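Local coordinates for protein cycloalternan-forming enzyme (Listeria monocytogenes serovar 1/2a, PDB 5F7U) that is a multidomain glycoside hydrolase family 31 protein built round a TIM barrel, with glycans and magnesium ions bound in the crystal, at residues L688-F691 / Q692-Y696; T649-A652 / A653-I657; D326-M329 / T330-L333. The protein carries 1 engineered substitution. One frame throughout, in Å; residues are numbered along the deposited sequence.

Contact 1 of 3, residues L688-F691 / Q692-Y696; sequences LPTF and QKYLY
Four i to i+4 backbone bonds join L688-F691 to Q692-Y696: Q692 N to L688 O at 2.9 Å and L695 N to F691 O at 2.8 Å are almost straight, while K693 N to P689 O and Y694 N to T690 O each have the donor tilted from the carbonyl plane.

On one flank the Q692 chain reaches back and crosses L688 at a slant, its NE2 3.6 Å from L688 CG. The amide nitrogen is also bonded to the backbone O of N390, which fixes this end of the glutamine.

F691 and L695 meet on the inner flank, F691 CE1 to L695 CD2, at 4.1 Å. Both turn CG anti to the backbone N (F691 chi1 -169°, L695 chi1 177°), and both side chains rest on L367 of the first barrel strand.

T690 and Y694 lie side by side and point the same way. T690 CG2 sits in the ring plane at the edge of Y694, 3.9 Å from Y694 CE2. Their polar ends have partners outside this run: T690 OG1 bonds D790 OD1 and the backbone O of T686, and Y694 OH bonds the backbone O of D790.

This is the regular i to i+4 pattern of an amphipathic helix, here on the outside of the family 31 TIM barrel.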
# COMPACT_ATOMS: atom_id res chain seq x y z
N LEU A 688 -24.15 9.78 9.95
CA LEU A 688 -24.00 8.82 11.04
C LEU A 688 -24.42 7.38 10.68
O LEU A 688 -23.59 6.47 10.85
CB LEU A 688 -24.59 9.32 12.37
CG LEU A 688 -24.39 8.32 13.53
CD1 LEU A 688 -22.91 8.18 13.92
CD2 LEU A 688 -25.24 8.74 14.72
N PRO A 689 -25.66 7.17 10.17
CA PRO A 689 -26.03 5.79 9.80
C PRO A 689 -25.20 5.21 8.66
O PRO A 689 -24.93 4.01 8.66
CB PRO A 689 -27.52 5.89 9.40
CG PRO A 689 -27.82 7.35 9.29
CD PRO A 689 -26.86 8.04 10.22
N THR A 690 -24.74 6.06 7.73
CA THR A 690 -23.86 5.60 6.66
C THR A 690 -22.49 5.19 7.21
O THR A 690 -21.97 4.11 6.87
CB THR A 690 -23.76 6.65 5.53
OG1 THR A 690 -25.08 6.85 5.01
CG2 THR A 690 -22.85 6.17 4.41
N PHE A 691 -21.93 6.01 8.09
CA PHE A 691 -20.67 5.66 8.76
C PHE A 691 -20.81 4.35 9.55
O PHE A 691 -19.96 3.47 9.45
CB PHE A 691 -20.18 6.78 9.68
CG PHE A 691 -18.77 6.58 10.18
CD1 PHE A 691 -18.52 5.80 11.32
CD2 PHE A 691 -17.70 7.18 9.53
CE1 PHE A 691 -17.21 5.61 11.77
CE2 PHE A 691 -16.40 7.00 9.97
CZ PHE A 691 -16.15 6.22 11.11
N GLN A 692 -21.86 4.24 10.35
CA GLN A 692 -22.14 3.02 11.12
C GLN A 692 -22.25 1.80 10.21
O GLN A 692 -21.67 0.76 10.51
CB GLN A 692 -23.43 3.19 11.92
CG GLN A 692 -23.29 4.14 13.10
CD GLN A 692 -24.63 4.49 13.72
OE1 GLN A 692 -25.68 4.32 13.09
NE2 GLN A 692 -24.62 4.99 14.96
N LYS A 693 -22.96 1.93 9.09
CA LYS A 693 -23.10 0.80 8.16
C LYS A 693 -21.73 0.29 7.76
O LYS A 693 -21.47 -0.91 7.83
CB LYS A 693 -23.91 1.19 6.93
CG LYS A 693 -24.00 0.07 5.88
CD LYS A 693 -24.99 0.34 4.76
CE LYS A 693 -24.42 1.28 3.70
NZ LYS A 693 -25.20 1.26 2.43
N TYR A 694 -20.85 1.19 7.34
CA TYR A 694 -19.52 0.78 6.88
C TYR A 694 -18.60 0.30 7.99
O TYR A 694 -17.93 -0.72 7.82
CB TYR A 694 -18.88 1.87 6.00
CG TYR A 694 -19.59 1.87 4.68
CD1 TYR A 694 -19.43 0.80 3.80
CD2 TYR A 694 -20.51 2.86 4.37
CE1 TYR A 694 -20.15 0.74 2.61
CE2 TYR A 694 -21.24 2.81 3.17
CZ TYR A 694 -21.05 1.75 2.31
OH TYR A 694 -21.77 1.68 1.13
N LEU A 695 -18.58 1.00 9.13
CA LEU A 695 -17.80 0.52 10.26
C LEU A 695 -18.29 -0.86 10.74
O LEU A 695 -17.48 -1.75 11.01
CB LEU A 695 -17.79 1.51 11.42
CG LEU A 695 -17.06 1.04 12.69
CD1 LEU A 695 -15.60 0.64 12.42
CD2 LEU A 695 -17.15 2.09 13.79
N TYR A 696 -19.61 -1.04 10.85
CA TYR A 696 -20.14 -2.34 11.30
C TYR A 696 -19.83 -3.43 10.28
O TYR A 696 -19.48 -4.55 10.65
CB TYR A 696 -21.64 -2.31 11.60
CG TYR A 696 -22.10 -1.26 12.62
CD1 TYR A 696 -21.21 -0.69 13.55
CD2 TYR A 696 -23.44 -0.90 12.68
CE1 TYR A 696 -21.64 0.27 14.46
CE2 TYR A 696 -23.89 0.05 13.59
CZ TYR A 696 -22.99 0.63 14.47
OH TYR A 696 -23.46 1.56 15.36

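Contact 2 of 3, residues T649-A652 / A653-I657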
# COMPACT_ATOMS: atom_id res chain seq x y z
N THR A 649 -15.53 7.32 3.72
CA THR A 649 -15.90 6.35 4.76
C THR A 649 -16.00 4.94 4.19
O THR A 649 -15.42 4.01 4.74
CB THR A 649 -17.24 6.73 5.41
OG1 THR A 649 -17.09 7.93 6.15
CG2 THR A 649 -17.78 5.62 6.31
N ALA A 650 -16.73 4.80 3.08
CA ALA A 650 -16.99 3.49 2.49
C ALA A 650 -15.67 2.84 2.04
O ALA A 650 -15.42 1.66 2.32
CB ALA A 650 -17.93 3.64 1.30
N MET A 651 -14.85 3.62 1.34
CA MET A 651 -13.56 3.09 0.89
C MET A 651 -12.68 2.74 2.10
O MET A 651 -12.08 1.67 2.13
CB MET A 651 -12.87 4.05 -0.08
CG MET A 651 -11.49 3.58 -0.56
SD MET A 651 -10.18 4.07 0.58
CE MET A 651 -8.82 3.08 -0.01
N ALA A 652 -12.64 3.62 3.10
CA ALA A 652 -11.76 3.44 4.26
C ALA A 652 -12.09 2.17 5.04
O ALA A 652 -11.19 1.46 5.52
CB ALA A 652 -11.81 4.65 5.19
N ALA A 653 -13.39 1.88 5.14
CA ALA A 653 -13.86 0.68 5.84
C ALA A 653 -13.44 -0.59 5.08
O ALA A 653 -13.34 -1.66 5.68
CB ALA A 653 -15.37 0.73 6.02
N PHE A 654 -13.14 -0.44 3.78
CA PHE A 654 -12.65 -1.53 2.93
C PHE A 654 -11.19 -1.32 2.51
O PHE A 654 -10.81 -1.66 1.37
CB PHE A 654 -13.56 -1.73 1.69
CG PHE A 654 -14.83 -2.47 1.99
CD1 PHE A 654 -15.92 -1.80 2.56
CD2 PHE A 654 -14.94 -3.86 1.76
CE1 PHE A 654 -17.11 -2.47 2.86
CE2 PHE A 654 -16.12 -4.54 2.05
CZ PHE A 654 -17.21 -3.84 2.61
N ALA A 655 -10.40 -0.72 3.41
CA ALA A 655 -8.97 -0.56 3.16
C ALA A 655 -8.18 -1.22 4.29
O ALA A 655 -8.80 -1.66 5.28
CB ALA A 655 -8.61 0.92 2.99
N PRO A 656 -6.84 -1.40 4.14
CA PRO A 656 -6.12 -2.20 5.14
C PRO A 656 -6.24 -1.64 6.57
O PRO A 656 -6.51 -2.41 7.49
CB PRO A 656 -4.67 -2.15 4.65
CG PRO A 656 -4.80 -1.98 3.16
CD PRO A 656 -5.96 -1.02 3.01
N ILE A 657 -6.10 -0.32 6.72
CA ILE A 657 -6.20 0.35 8.02
C ILE A 657 -7.16 1.53 7.89
O ILE A 657 -7.01 2.37 6.99
CB ILE A 657 -4.82 0.87 8.53
CG1 ILE A 657 -3.73 -0.23 8.57
CG2 ILE A 657 -4.95 1.62 9.86
CD1 ILE A 657 -3.95 -1.34 9.61
O HOH W 1 -8.81 3.19 5.29
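M651 O, A652 O and the backbone N atoms of F654 and A655 make the turn by which helix 642-653 ends.

The backbone bonds change character along the chain. A653 N still reaches T649 O at 3.0 Å, an ordinary i to i+4 helical bond. F654 N then makes a bond of 2.9 Å to M651 O, three residues back. It keeps a weak bond to A650 O as well. A655 N bonds A652 O at 3.1 Å. In these two i to i+3 bonds the donor stands above the carbonyl plane, 59° out of it at M651 O and 71° at A652 O. The chain leaves the helix through these two successive bonds.

One water joins the helix end to the next strand. It lies 3.0 Å from A652 O and 2.6 Å from I657 O.

The apolar pair is M651 with A655. M651 bends at chi2 (-87°), which carries its methyl CE to 3.7 Å from A655 CB.

A ring-carbonyl contact stands apart from this. The F654 ring has A650 O at its edge, near the ring plane, with F654 CD1 3.5 Å from that oxygen.

Around the turn, M651 packs on W630 and Y740, and F654 on T697, L701, F742 and L792. R698 of helix 687-700 takes up carbonyls of the turn, its NH1 bonding A653 O and A655 O and its NH2 bonding P656 O.

All the touching residues are buried. The segment is an alpha-to-beta connection of a TIM barrel, leading from helix 642-653 into the eighth barrel strand, 657-660.

Contact 3 of 3, residues D326-M329 / T330-L333; sequences DGDM and TNML
An Asx turn and a type I beta turn follow one another here, between strands 318-327 and 333-338, with D326, D328, T330 and N331 supplying the polar groups. The beta turn runs from D328 to N331. Its closing bond, N331 N to D328 O, is weak at 3.3 Å. In the Asx turn D328 N donates to D326 OD1 at 3.1 Å, coming from above the carboxylate plane. G327, between the two aspartates, has a positive phi, a backbone shape that suits glycine.

D328 OD1 is gripped twice by T330. T330 N donates to D328 OD1 at 2.8 Å, and T330 OG1 to the same D328 OD1 at 2.7 Å, both from the same face of the carboxylate plane. The hydroxyl arrives on the syn side. D328 has CG anti to its own N (chi1 -174°), which swings the carboxylate forward over the turn. T330 OG1 sits between its own N and carbonyl carbon (chi1 70°), where hydroxyl and N-H can serve the same oxygen.

N331 lays its amide across D328, with N331 ND2 3.6 Å from D328 CB. The amide and carboxylate planes are 40° apart. ND2 is hydrogen-bonded to N325 OD1, just before the turn. A water links three of the polar groups: it donates to D326 OD2 at 2.9 Å and to D328 OD2 at 3.0 Å, and accepts from N331 ND2.

M329 turns to the other side and packs on F145 and I235. The arrangement is a surface beta turn with its first side chain bonded to the residue two places on, in a strand connection of the protein's N-terminal beta-rich part.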
# COMPACT_ATOMS: atom_id res chain seq x y z
N ASP A 326 28.63 7.10 -3.23
CA ASP A 326 29.38 8.12 -2.50
C ASP A 326 30.81 8.28 -3.00
O ASP A 326 31.59 9.01 -2.40
CB ASP A 326 29.36 7.81 -1.00
CG ASP A 326 30.03 6.48 -0.67
OD1 ASP A 326 30.33 5.66 -1.57
OD2 ASP A 326 30.25 6.23 0.53
N GLY A 327 31.16 7.59 -4.08
CA GLY A 327 32.52 7.64 -4.62
C GLY A 327 33.34 6.39 -4.32
O GLY A 327 34.33 6.13 -5.01
N ASP A 328 32.97 5.66 -3.28
CA ASP A 328 33.69 4.46 -2.86
C ASP A 328 33.72 3.41 -4.00
O ASP A 328 32.67 2.89 -4.40
CB ASP A 328 33.03 3.87 -1.60
CG ASP A 328 33.81 2.69 -1.02
OD1 ASP A 328 34.68 2.10 -1.69
OD2 ASP A 328 33.51 2.36 0.15
N MET A 329 34.93 3.13 -4.49
CA MET A 329 35.12 2.26 -5.66
C MET A 329 34.89 0.80 -5.32
O MET A 329 34.87 -0.03 -6.23
CB MET A 329 36.52 2.43 -6.24
CG MET A 329 36.78 3.84 -6.75
SD MET A 329 38.42 4.05 -7.42
CE MET A 329 38.21 3.11 -8.93
N THR A 330 34.71 0.49 -4.04
CA THR A 330 34.49 -0.90 -3.60
C THR A 330 33.00 -1.25 -3.42
O THR A 330 32.67 -2.39 -3.09
CB THR A 330 35.28 -1.24 -2.30
OG1 THR A 330 34.71 -0.52 -1.19
CG2 THR A 330 36.74 -0.87 -2.46
N ASN A 331 32.10 -0.28 -3.64
CA ASN A 331 30.65 -0.52 -3.53
C ASN A 331 30.10 -1.11 -4.84
O ASN A 331 29.94 -0.35 -5.81
CB ASN A 331 29.88 0.79 -3.25
CG ASN A 331 30.03 1.30 -1.82
OD1 ASN A 331 30.46 0.57 -0.93
ND2 ASN A 331 29.66 2.58 -1.61
N MET A 332 29.87 -2.42 -4.89
CA MET A 332 29.30 -3.04 -6.10
C MET A 332 27.87 -2.58 -6.38
O MET A 332 27.11 -2.29 -5.46
CB MET A 332 29.29 -4.57 -5.97
CG MET A 332 30.67 -5.20 -6.03
SD MET A 332 30.52 -7.00 -6.22
CE MET A 332 29.98 -7.43 -4.57
N LEU A 333 27.49 -2.54 -7.66
CA LEU A 333 26.09 -2.46 -8.04
C LEU A 333 25.46 -3.82 -7.77
O LEU A 333 26.02 -4.83 -8.14
CB LEU A 333 25.96 -2.07 -9.52
CG LEU A 333 24.56 -2.20 -10.15
CD1 LEU A 333 23.59 -1.18 -9.53
CD2 LEU A 333 24.62 -2.01 -11.65
O HOH W 2 31.03 3.56 1.22

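Contacts 1 and 2 belong to the TIM-barrel region and touch each other. Helix 687-700 packs against helix 642-653, with Y694 packed on A650 and F691 beside T649. Contact 2 is wholly buried, while contact 1 is buried on its inner side and partly exposed on its outer side. Contact 3 is a surface turn among the beta strands, its centre about 55 Å from that of contact 1 and about 44 Å from that of contact 2. The chemistry follows the place. Contact 1 repeats regular i to i+4 helical bonds, contact 2 has the bent bonds of a helix end, and contact 3 relies on charged and polar side chains with a water.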